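Local coordinates for mRNA-binding protein PUF3 (PDB 3K49) that binds 3'-UTRs of mRNAs, mostly those encoding mitochondrial proteins, through its Pumilio-repeat domain, and promotes deadenylation and decay of COX17 mRNA, at residues 22-30 / 45-53; 202-213 / 237-247. One frame throughout, in Å; residues are numbered along the deposited sequence.

Contact 1. Residues 22-30 / 45-53; sequences SNMSLKDIF and FIQRELATS. With nucleotides of chain B.
With CG set opposite its carbonyl carbon (chi1 -64°) and the chain beyond it extended, Leu-26 reaches out from a short 3-10 turn and lays its isobutyl group against the helix that carries Glu-49. Phe-45 answers from that helix: its CG lies opposite the backbone N (chi1 168°), which swings the ring out toward residues 23-26. Leu-26 and Glu-49 run past each other in opposite senses, and Leu-26 CG comes 3.5 Å from Glu-49 CB. The two methyls of Leu-26 then divide the work. CD1 lies 3.4 Å from Ser-53 OG and near Leu-50 CD2, while CD2 turns to the ring, 3.9 Å from Phe-45 CE2. The loop meets the ring along its rim, with Met-24 O lying in the ring plane 3.8 Å from Phe-45 CE1. Asn-23 ND2 is at the same edge, its amide nearly perpendicular to the ring. One ring face is taken by Glu-49 CG from the next helical turn; Ile-29 CD1 comes to the ring edge, by CE2, and packs on Ile-46 CD1 at 4.1 Å. Within the loop Ser-25 N gives to Asp-28 OD2 at 2.8 Å and Asp-28 N to Ser-25 O; in the other segment Ser-53 OG gives to Glu-49 O from above the carbonyl plane, on the face opposite Thr-52 N. Leu-7 and Leu-11 of helix 6-12 and Phe-36 extend the apolar cluster. On another side of helix 40-50, Gln-47, steadied by Ser-43, reads A10 of chain B: OE1 accepts from N6 at 3.0 Å and NE2 gives to N1. The chemistry is thus split, an apolar seal over the N-terminal Pumilio repeat and a polar amide that matches the Watson-Crick edge of adenine.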
loop_
_atom_site.group_PDB
_atom_site.type_symbol
_atom_site.label_atom_id
_atom_site.label_comp_id
_atom_site.label_asym_id
_atom_site.label_seq_id
_atom_site.Cartn_x
_atom_site.Cartn_y
_atom_site.Cartn_z
ATOM N N SER A 22 25.461 25.108 -26.014
ATOM C CA SER A 22 25.194 25.044 -27.446
ATOM C C SER A 22 24.026 24.099 -27.721
ATOM O O SER A 22 23.809 23.670 -28.855
ATOM C CB SER A 22 26.444 24.596 -28.209
ATOM O OG SER A 22 27.527 25.481 -27.970
ATOM N N ASN A 23 23.278 23.785 -26.666
ATOM C CA ASN A 23 22.099 22.935 -26.774
ATOM C C ASN A 23 20.904 23.706 -27.324
ATOM O O ASN A 23 20.957 24.924 -27.487
ATOM C CB ASN A 23 21.750 22.337 -25.404
ATOM C CG ASN A 23 20.655 21.278 -25.480
ATOM O OD1 ASN A 23 20.630 20.449 -26.395
ATOM N ND2 ASN A 23 19.747 21.297 -24.509
ATOM N N MET A 24 19.825 22.988 -27.613
ATOM C CA MET A 24 18.590 23.616 -28.042
ATOM C C MET A 24 17.789 24.088 -26.839
ATOM O O MET A 24 18.104 23.768 -25.687
ATOM C CB MET A 24 17.749 22.631 -28.842
ATOM C CG MET A 24 18.471 21.980 -30.001
ATOM S SD MET A 24 17.397 20.798 -30.827
ATOM C CE MET A 24 15.862 21.722 -30.884
ATOM N N SER A 25 16.750 24.862 -27.118
ATOM C CA SER A 25 15.782 25.227 -26.103
ATOM C C SER A 25 14.400 25.177 -26.736
ATOM O O SER A 25 14.261 24.953 -27.936
ATOM C CB SER A 25 16.069 26.620 -25.551
ATOM O OG SER A 25 15.848 27.615 -26.536
ATOM N N LEU A 26 13.384 25.409 -25.923
ATOM C CA LEU A 26 12.004 25.282 -26.365
ATOM C C LEU A 26 11.649 26.157 -27.564
ATOM O O LEU A 26 10.745 25.821 -28.344
ATOM C CB LEU A 26 11.057 25.544 -25.190
ATOM C CG LEU A 26 11.227 24.491 -24.088
ATOM C CD1 LEU A 26 10.267 24.723 -22.930
ATOM C CD2 LEU A 26 11.029 23.103 -24.702
ATOM N N LYS A 27 12.366 27.266 -27.722
ATOM C CA LYS A 27 12.074 28.199 -28.801
ATOM C C LYS A 27 12.535 27.639 -30.140
ATOM O O LYS A 27 12.125 28.108 -31.194
ATOM C CB LYS A 27 12.729 29.560 -28.540
ATOM C CG LYS A 27 14.215 29.618 -28.869
ATOM C CD LYS A 27 14.885 30.783 -28.154
ATOM C CE LYS A 27 16.393 30.775 -28.350
ATOM N NZ LYS A 27 17.094 31.297 -27.130
ATOM N N ASP A 28 13.390 26.629 -30.095
ATOM C CA ASP A 28 13.942 26.046 -31.310
ATOM C C ASP A 28 12.998 25.042 -31.976
ATOM O O ASP A 28 13.207 24.653 -33.126
ATOM C CB ASP A 28 15.287 25.380 -30.999
ATOM C CG ASP A 28 16.358 26.393 -30.585
ATOM O OD1 ASP A 28 16.503 27.408 -31.298
ATOM O OD2 ASP A 28 17.045 26.183 -29.555
ATOM N N ILE A 29 11.958 24.628 -31.261
ATOM C CA ILE A 29 11.125 23.537 -31.735
ATOM C C ILE A 29 9.709 23.973 -32.038
ATOM O O ILE A 29 8.837 23.127 -32.182
ATOM C CB ILE A 29 11.087 22.364 -30.719
ATOM C CG1 ILE A 29 10.110 22.661 -29.573
ATOM C CG2 ILE A 29 12.486 22.091 -30.164
ATOM C CD1 ILE A 29 10.262 21.725 -28.388
ATOM N N PHE A 30 9.473 25.280 -32.146
ATOM C CA PHE A 30 8.114 25.778 -32.372
ATOM C C PHE A 30 7.394 25.110 -33.539
ATOM O O PHE A 30 6.161 25.114 -33.597
ATOM C CB PHE A 30 8.074 27.285 -32.554
ATOM C CG PHE A 30 6.737 27.793 -33.016
ATOM C CD1 PHE A 30 5.764 28.152 -32.098
ATOM C CD2 PHE A 30 6.449 27.908 -34.375
ATOM C CE1 PHE A 30 4.532 28.627 -32.521
ATOM C CE2 PHE A 30 5.218 28.381 -34.808
ATOM C CZ PHE A 30 4.257 28.744 -33.881
ATOM N N PHE A 45 13.520 15.766 -23.009
ATOM C CA PHE A 45 13.995 17.116 -23.253
ATOM C C PHE A 45 12.948 18.137 -22.807
ATOM O O PHE A 45 13.261 19.042 -22.035
ATOM C CB PHE A 45 14.335 17.300 -24.736
ATOM C CG PHE A 45 14.552 18.741 -25.150
ATOM C CD1 PHE A 45 15.757 19.386 -24.879
ATOM C CD2 PHE A 45 13.564 19.441 -25.829
ATOM C CE1 PHE A 45 15.972 20.700 -25.274
ATOM C CE2 PHE A 45 13.770 20.766 -26.220
ATOM C CZ PHE A 45 14.979 21.390 -25.949
ATOM N N ILE A 46 11.710 18.001 -23.288
ATOM C CA ILE A 46 10.700 19.009 -22.991
ATOM C C ILE A 46 10.407 19.039 -21.498
ATOM O O ILE A 46 10.235 20.108 -20.901
ATOM C CB ILE A 46 9.396 18.799 -23.759
ATOM C CG1 ILE A 46 9.570 19.174 -25.226
ATOM C CG2 ILE A 46 8.283 19.665 -23.164
ATOM C CD1 ILE A 46 8.306 18.954 -26.069
ATOM N N GLN A 47 10.372 17.861 -20.891
ATOM C CA GLN A 47 10.116 17.765 -19.460
ATOM C C GLN A 47 11.130 18.595 -18.680
ATOM O O GLN A 47 10.791 19.292 -17.731
ATOM C CB GLN A 47 10.164 16.304 -18.997
ATOM C CG GLN A 47 8.952 15.467 -19.412
ATOM C CD GLN A 47 9.252 13.989 -19.361
ATOM O OE1 GLN A 47 9.698 13.476 -18.340
ATOM N NE2 GLN A 47 9.019 13.290 -20.475
ATOM N N ARG A 48 12.379 18.490 -19.102
ATOM C CA ARG A 48 13.505 19.113 -18.442
ATOM C C ARG A 48 13.430 20.641 -18.608
ATOM O O ARG A 48 13.591 21.392 -17.646
ATOM C CB ARG A 48 14.778 18.545 -19.064
ATOM C CG ARG A 48 16.077 18.872 -18.376
ATOM C CD ARG A 48 17.218 18.424 -19.279
ATOM N NE ARG A 48 16.935 17.116 -19.873
ATOM C CZ ARG A 48 17.383 16.709 -21.060
ATOM N NH1 ARG A 48 18.131 17.512 -21.806
ATOM N NH2 ARG A 48 17.069 15.499 -21.513
ATOM N N GLU A 49 13.164 21.096 -19.826
ATOM C CA GLU A 49 13.029 22.524 -20.093
ATOM C C GLU A 49 11.840 23.150 -19.370
ATOM O O GLU A 49 11.909 24.310 -18.970
ATOM C CB GLU A 49 12.915 22.792 -21.595
ATOM C CG GLU A 49 14.169 22.435 -22.378
ATOM C CD GLU A 49 15.413 23.081 -21.786
ATOM O OE1 GLU A 49 15.542 24.323 -21.887
ATOM O OE2 GLU A 49 16.256 22.346 -21.215
ATOM N N LEU A 50 10.753 22.396 -19.208
ATOM C CA LEU A 50 9.545 22.951 -18.593
ATOM C C LEU A 50 9.751 23.291 -17.109
ATOM O O LEU A 50 9.061 24.138 -16.544
ATOM C CB LEU A 50 8.354 22.003 -18.758
ATOM C CG LEU A 50 7.730 21.887 -20.145
ATOM C CD1 LEU A 50 6.588 20.851 -20.138
ATOM C CD2 LEU A 50 7.238 23.240 -20.611
ATOM N N ALA A 51 10.706 22.628 -16.478
ATOM C CA ALA A 51 10.947 22.847 -15.068
ATOM C C ALA A 51 11.713 24.146 -14.845
ATOM O O ALA A 51 11.708 24.680 -13.738
ATOM C CB ALA A 51 11.704 21.668 -14.470
ATOM N N THR A 52 12.363 24.664 -15.886
ATOM C CA THR A 52 13.220 25.843 -15.701
ATOM C C THR A 52 12.988 26.993 -16.687
ATOM O O THR A 52 13.642 28.024 -16.587
ATOM C CB THR A 52 14.725 25.467 -15.703
ATOM O OG1 THR A 52 15.116 25.051 -17.012
ATOM C CG2 THR A 52 14.989 24.330 -14.732
ATOM N N SER A 53 12.056 26.821 -17.620
ATOM C CA SER A 53 11.795 27.836 -18.640
ATOM C C SER A 53 10.873 28.941 -18.144
ATOM O O SER A 53 9.936 28.682 -17.387
ATOM C CB SER A 53 11.186 27.202 -19.901
ATOM O OG SER A 53 12.136 26.410 -20.590
ATOM P P A B 10 8.487 1.377 -17.982
ATOM O OP1 A B 10 8.697 0.024 -18.544
ATOM O OP2 A B 10 8.977 1.702 -16.619
ATOM O "O5'" A B 10 9.089 2.454 -18.996
ATOM C "C5'" A B 10 8.540 2.588 -20.303
ATOM C "C4'" A B 10 9.480 3.361 -21.204
ATOM O "O4'" A B 10 9.314 4.782 -20.938
ATOM C "C3'" A B 10 10.973 3.068 -21.058
ATOM O "O3'" A B 10 11.617 3.299 -22.309
ATOM C "C2'" A B 10 11.419 4.178 -20.119
ATOM O "O2'" A B 10 12.796 4.480 -20.238
ATOM C "C1'" A B 10 10.565 5.342 -20.632
ATOM N N9 A B 10 10.389 6.427 -19.667
ATOM C C8 A B 10 10.357 6.344 -18.297
ATOM N N7 A B 10 10.232 7.506 -17.700
ATOM C C5 A B 10 10.163 8.414 -18.746
ATOM C C6 A B 10 10.030 9.817 -18.780
ATOM N N6 A B 10 9.915 10.569 -17.685
ATOM N N1 A B 10 10.009 10.418 -19.987
ATOM C C2 A B 10 10.101 9.660 -21.088
ATOM N N3 A B 10 10.218 8.339 -21.186
ATOM C C4 A B 10 10.246 7.767 -19.966
#

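Contact 2. Residues 202-213 / 237-247; sequences QESILNELKDFI and NKEMVDIKQEI
Leu-206 and Glu-239 meet at the middle of this contact, Leu-206 CD1 lying 3.4 Å from Glu-239 CG as the two side chains run past each other. The same methyl touches Met-240 SD, the side chains crossing at about a right angle, and Ile-243 CG1 packs on Leu-206 CB. Further along, Ile-243 lies by Lys-210 CB, though the placing of its CD1 is doubtful, and Ile-213 CD1 presses on Glu-246 CB and reaches Ile-247 CG1. At the other end Asn-237 ND2 gives a 2.6 Å hydrogen bond to Gln-202 OE1; the acceptor lies in the Asn-237 amide plane, but the donor stands 68° out of the Gln-202 carbonyl plane.

Behind this layer, Asn-237 is the N-cap of helix 238-252. Its CG sits between backbone N and carbonyl carbon (chi1 48°), turning OD1 back to accept from Met-240 N at 2.9 Å and, weakly, from Glu-239 N. With an alanine in place of Asn-237, Met-240 N would probably lose its capping acceptor and Gln-202 OE1 its donor. Gln-202 is held in turn by NE2 bonding to Gly-197 O, and Ile-247 backs onto helix 222-230.

The short segments 202-207, in Pumilio 5, and 238-247, in Pumilio 6, run nearly side by side, 23° apart with axes 9.7 Å from each other. Lys-210 NZ, 4.3 Å from Glu-239 OE2, is too far for a salt bridge, and its bond to Asn-207 OD1 is weak. The contact therefore rests mainly on aliphatic packing, between Pumilio 5 and 6 and within Pumilio 6, with one amide pair and loosely placed charges.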
loop_
_atom_site.group_PDB
_atom_site.type_symbol
_atom_site.label_atom_id
_atom_site.label_comp_id
_atom_site.label_asym_id
_atom_site.label_seq_id
_atom_site.Cartn_x
_atom_site.Cartn_y
_atom_site.Cartn_z
ATOM N N GLN A 202 -15.657 4.045 9.079
ATOM C CA GLN A 202 -14.869 2.944 9.629
ATOM C C GLN A 202 -15.765 1.893 10.270
ATOM O O GLN A 202 -15.492 0.702 10.178
ATOM C CB GLN A 202 -13.842 3.455 10.640
ATOM C CG GLN A 202 -12.904 4.504 10.078
ATOM C CD GLN A 202 -11.889 4.989 11.088
ATOM O OE1 GLN A 202 -11.519 4.268 12.010
ATOM N NE2 GLN A 202 -11.429 6.211 10.914
ATOM N N GLU A 203 -16.837 2.340 10.916
ATOM C CA GLU A 203 -17.780 1.437 11.560
ATOM C C GLU A 203 -18.467 0.601 10.489
ATOM O O GLU A 203 -18.534 -0.621 10.593
ATOM C CB GLU A 203 -18.782 2.225 12.408
ATOM C CG GLU A 203 -19.764 1.360 13.176
ATOM C CD GLU A 203 -20.735 2.175 14.007
ATOM O OE1 GLU A 203 -20.639 3.421 13.982
ATOM O OE2 GLU A 203 -21.593 1.570 14.682
ATOM N N SER A 204 -18.948 1.269 9.445
ATOM C CA SER A 204 -19.627 0.604 8.334
ATOM C C SER A 204 -18.757 -0.459 7.665
ATOM O O SER A 204 -19.253 -1.476 7.178
ATOM C CB SER A 204 -20.080 1.633 7.304
ATOM O OG SER A 204 -20.433 1.004 6.083
ATOM N N ILE A 205 -17.454 -0.223 7.651
ATOM C CA ILE A 205 -16.524 -1.143 7.012
ATOM C C ILE A 205 -16.160 -2.321 7.913
ATOM O O ILE A 205 -16.058 -3.455 7.459
ATOM C CB ILE A 205 -15.212 -0.416 6.632
ATOM C CG1 ILE A 205 -15.410 0.459 5.388
ATOM C CG2 ILE A 205 -14.071 -1.415 6.444
ATOM C CD1 ILE A 205 -14.210 1.248 5.035
ATOM N N LEU A 206 -15.921 -2.025 9.187
ATOM C CA LEU A 206 -15.470 -3.023 10.148
ATOM C C LEU A 206 -16.603 -3.988 10.524
ATOM O O LEU A 206 -16.359 -5.115 10.959
ATOM C CB LEU A 206 -14.908 -2.338 11.391
ATOM C CG LEU A 206 -13.616 -1.563 11.139
ATOM C CD1 LEU A 206 -13.196 -0.789 12.387
ATOM C CD2 LEU A 206 -12.517 -2.493 10.666
ATOM N N ASN A 207 -17.839 -3.528 10.355
ATOM C CA ASN A 207 -19.014 -4.363 10.555
ATOM C C ASN A 207 -19.148 -5.482 9.520
ATOM O O ASN A 207 -19.627 -6.561 9.831
ATOM C CB ASN A 207 -20.279 -3.499 10.557
ATOM C CG ASN A 207 -20.519 -2.807 11.901
ATOM O OD1 ASN A 207 -19.777 -3.018 12.867
ATOM N ND2 ASN A 207 -21.559 -1.981 11.964
ATOM N N GLU A 208 -18.733 -5.222 8.288
ATOM C CA GLU A 208 -18.794 -6.239 7.245
ATOM C C GLU A 208 -17.603 -7.196 7.320
ATOM O O GLU A 208 -17.539 -8.180 6.581
ATOM C CB GLU A 208 -18.872 -5.599 5.853
ATOM C CG GLU A 208 -20.134 -4.784 5.613
ATOM C CD GLU A 208 -20.439 -4.604 4.133
ATOM O OE1 GLU A 208 -21.304 -3.764 3.783
ATOM O OE2 GLU A 208 -19.813 -5.312 3.316
ATOM N N LEU A 209 -16.661 -6.914 8.212
ATOM C CA LEU A 209 -15.469 -7.747 8.318
ATOM C C LEU A 209 -15.443 -8.535 9.636
ATOM O O LEU A 209 -14.779 -9.564 9.742
ATOM C CB LEU A 209 -14.208 -6.875 8.221
ATOM C CG LEU A 209 -14.016 -5.935 7.026
ATOM C CD1 LEU A 209 -12.626 -5.350 7.055
ATOM C CD2 LEU A 209 -14.239 -6.679 5.721
ATOM N N LYS A 210 -16.146 -8.037 10.650
ATOM C CA LYS A 210 -15.994 -8.573 11.991
ATOM C C LYS A 210 -16.549 -9.989 12.187
ATOM O O LYS A 210 -16.436 -10.549 13.271
ATOM C CB LYS A 210 -16.576 -7.609 13.024
ATOM C CG LYS A 210 -18.083 -7.405 12.955
ATOM C CD LYS A 210 -18.572 -6.676 14.226
ATOM C CE LYS A 210 -20.059 -6.377 14.177
ATOM N NZ LYS A 210 -20.448 -5.304 15.114
ATOM N N ASP A 211 -17.134 -10.570 11.143
ATOM C CA ASP A 211 -17.606 -11.952 11.206
ATOM C C ASP A 211 -16.671 -12.884 10.445
ATOM O O ASP A 211 -16.910 -14.082 10.369
ATOM C CB ASP A 211 -19.035 -12.089 10.652
ATOM C CG ASP A 211 -20.090 -11.444 11.549
ATOM O OD1 ASP A 211 -21.216 -11.206 11.058
ATOM O OD2 ASP A 211 -19.805 -11.178 12.739
ATOM N N PHE A 212 -15.583 -12.343 9.916
ATOM C CA PHE A 212 -14.734 -13.099 9.002
ATOM C C PHE A 212 -13.238 -12.988 9.253
ATOM O O PHE A 212 -12.448 -13.315 8.370
ATOM C CB PHE A 212 -15.048 -12.684 7.569
ATOM C CG PHE A 212 -16.494 -12.860 7.215
ATOM C CD1 PHE A 212 -17.054 -14.139 7.139
ATOM C CD2 PHE A 212 -17.304 -11.762 6.993
ATOM C CE1 PHE A 212 -18.399 -14.317 6.830
ATOM C CE2 PHE A 212 -18.651 -11.928 6.678
ATOM C CZ PHE A 212 -19.200 -13.211 6.597
ATOM N N ILE A 213 -12.857 -12.556 10.454
ATOM C CA ILE A 213 -11.450 -12.363 10.810
ATOM C C ILE A 213 -10.576 -13.579 10.541
ATOM O O ILE A 213 -9.445 -13.420 10.071
ATOM C CB ILE A 213 -11.284 -12.027 12.298
ATOM C CG1 ILE A 213 -11.935 -10.686 12.623
ATOM C CG2 ILE A 213 -9.812 -12.028 12.682
ATOM C CD1 ILE A 213 -12.026 -10.395 14.107
ATOM N N ASN A 237 -11.435 5.049 17.287
ATOM C CA ASN A 237 -12.840 4.907 17.660
ATOM C C ASN A 237 -13.176 3.640 18.441
ATOM O O ASN A 237 -12.337 2.755 18.614
ATOM C CB ASN A 237 -13.736 5.024 16.419
ATOM C CG ASN A 237 -13.247 4.173 15.260
ATOM O OD1 ASN A 237 -13.268 2.945 15.324
ATOM N ND2 ASN A 237 -12.813 4.826 14.187
ATOM N N LYS A 238 -14.419 3.566 18.904
ATOM C CA LYS A 238 -14.891 2.438 19.695
ATOM C C LYS A 238 -14.875 1.133 18.897
ATOM O O LYS A 238 -14.785 0.040 19.466
ATOM C CB LYS A 238 -16.311 2.714 20.194
ATOM C CG LYS A 238 -17.333 2.865 19.070
ATOM C CD LYS A 238 -18.752 3.016 19.604
ATOM C CE LYS A 238 -19.758 3.112 18.462
ATOM N NZ LYS A 238 -21.162 3.204 18.955
ATOM N N GLU A 239 -14.974 1.252 17.577
ATOM C CA GLU A 239 -15.078 0.083 16.710
ATOM C C GLU A 239 -13.709 -0.547 16.463
ATOM O O GLU A 239 -13.569 -1.778 16.454
ATOM C CB GLU A 239 -15.744 0.457 15.385
ATOM C CG GLU A 239 -15.961 -0.717 14.446
ATOM C CD GLU A 239 -16.943 -1.730 14.999
ATOM O OE1 GLU A 239 -17.596 -1.429 16.021
ATOM O OE2 GLU A 239 -17.061 -2.826 14.411
ATOM N N MET A 240 -12.695 0.294 16.285
ATOM C CA MET A 240 -11.328 -0.194 16.126
ATOM C C MET A 240 -10.894 -1.012 17.342
ATOM O O MET A 240 -10.442 -2.155 17.208
ATOM C CB MET A 240 -10.359 0.964 15.903
ATOM C CG MET A 240 -10.409 1.554 14.504
ATOM S SD MET A 240 -9.773 0.440 13.230
ATOM C CE MET A 240 -9.650 1.557 11.824
ATOM N N VAL A 241 -11.048 -0.423 18.526
ATOM C CA VAL A 241 -10.673 -1.088 19.768
ATOM C C VAL A 241 -11.287 -2.497 19.883
ATOM O O VAL A 241 -10.586 -3.479 20.150
ATOM C CB VAL A 241 -11.057 -0.231 20.997
ATOM C CG1 VAL A 241 -10.766 -0.983 22.299
ATOM C CG2 VAL A 241 -10.327 1.094 20.962
ATOM N N ASP A 242 -12.596 -2.597 19.679
ATOM C CA ASP A 242 -13.263 -3.891 19.736
ATOM C C ASP A 242 -12.735 -4.866 18.679
ATOM O O ASP A 242 -12.466 -6.030 18.987
ATOM C CB ASP A 242 -14.770 -3.722 19.559
ATOM C CG ASP A 242 -15.428 -3.053 20.747
ATOM O OD1 ASP A 242 -14.787 -2.974 21.816
ATOM O OD2 ASP A 242 -16.587 -2.607 20.613
ATOM N N ILE A 243 -12.588 -4.405 17.437
ATOM C CA ILE A 243 -12.112 -5.277 16.367
ATOM C C ILE A 243 -10.665 -5.690 16.612
ATOM O O ILE A 243 -10.275 -6.820 16.321
ATOM C CB ILE A 243 -12.220 -4.598 14.991
ATOM C CG1 ILE A 243 -13.664 -4.169 14.723
ATOM C CG2 ILE A 243 -11.717 -5.527 13.895
ATOM C CD1 ILE A 243 -14.650 -5.315 14.722
ATOM N N LYS A 244 -9.866 -4.772 17.149
ATOM C CA LYS A 244 -8.477 -5.102 17.442
ATOM C C LYS A 244 -8.395 -6.215 18.482
ATOM O O LYS A 244 -7.491 -7.046 18.443
ATOM C CB LYS A 244 -7.692 -3.885 17.908
ATOM C CG LYS A 244 -6.206 -4.166 18.054
ATOM C CD LYS A 244 -5.457 -2.937 18.535
ATOM C CE LYS A 244 -3.977 -3.214 18.759
ATOM N NZ LYS A 244 -3.211 -1.924 18.873
ATOM N N GLN A 245 -9.353 -6.227 19.401
ATOM C CA GLN A 245 -9.435 -7.270 20.411
ATOM C C GLN A 245 -9.817 -8.640 19.809
ATOM O O GLN A 245 -9.173 -9.649 20.100
ATOM C CB GLN A 245 -10.412 -6.860 21.522
ATOM C CG GLN A 245 -10.520 -7.860 22.686
ATOM C CD GLN A 245 -9.218 -8.012 23.464
ATOM O OE1 GLN A 245 -8.426 -7.082 23.544
ATOM N NE2 GLN A 245 -8.997 -9.188 24.037
ATOM N N GLU A 246 -10.851 -8.676 18.965
ATOM C CA GLU A 246 -11.254 -9.924 18.295
ATOM C C GLU A 246 -10.139 -10.500 17.438
ATOM O O GLU A 246 -10.105 -11.695 17.170
ATOM C CB GLU A 246 -12.503 -9.721 17.424
ATOM C CG GLU A 246 -13.532 -8.791 18.064
ATOM C CD GLU A 246 -14.561 -8.250 17.085
ATOM O OE1 GLU A 246 -15.240 -9.067 16.415
ATOM O OE2 GLU A 246 -14.691 -7.005 17.000
ATOM N N ILE A 247 -9.238 -9.641 16.978
ATOM C CA ILE A 247 -8.138 -10.113 16.158
ATOM C C ILE A 247 -7.126 -10.784 17.066
ATOM O O ILE A 247 -6.693 -11.899 16.798
ATOM C CB ILE A 247 -7.483 -8.984 15.351
ATOM C CG1 ILE A 247 -8.465 -8.428 14.317
ATOM C CG2 ILE A 247 -6.243 -9.501 14.663
ATOM C CD1 ILE A 247 -8.115 -7.031 13.810
#

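Overall arrangement
Contact 1 comes first along the chain and is complete before contact 2 begins. Both belong to the one Pumilio homology domain, an all-helical curved array, yet they do not touch: their centres are about 54 Å apart, on opposite sides of the chain's centre, and their nearest atoms about 36 Å. Contact 1 lies at the N-terminal end of the array, where the loop after helix 6-12 packs on helix 40-50 of Pumilio 1. Contact 2, farther along, links helix 199-207 of Pumilio 5 to residues 237-247 of Pumilio 6, and also holds the start of Pumilio 6 against its own later helix. This is consistent with an extended scaffold that binds RNA along its length.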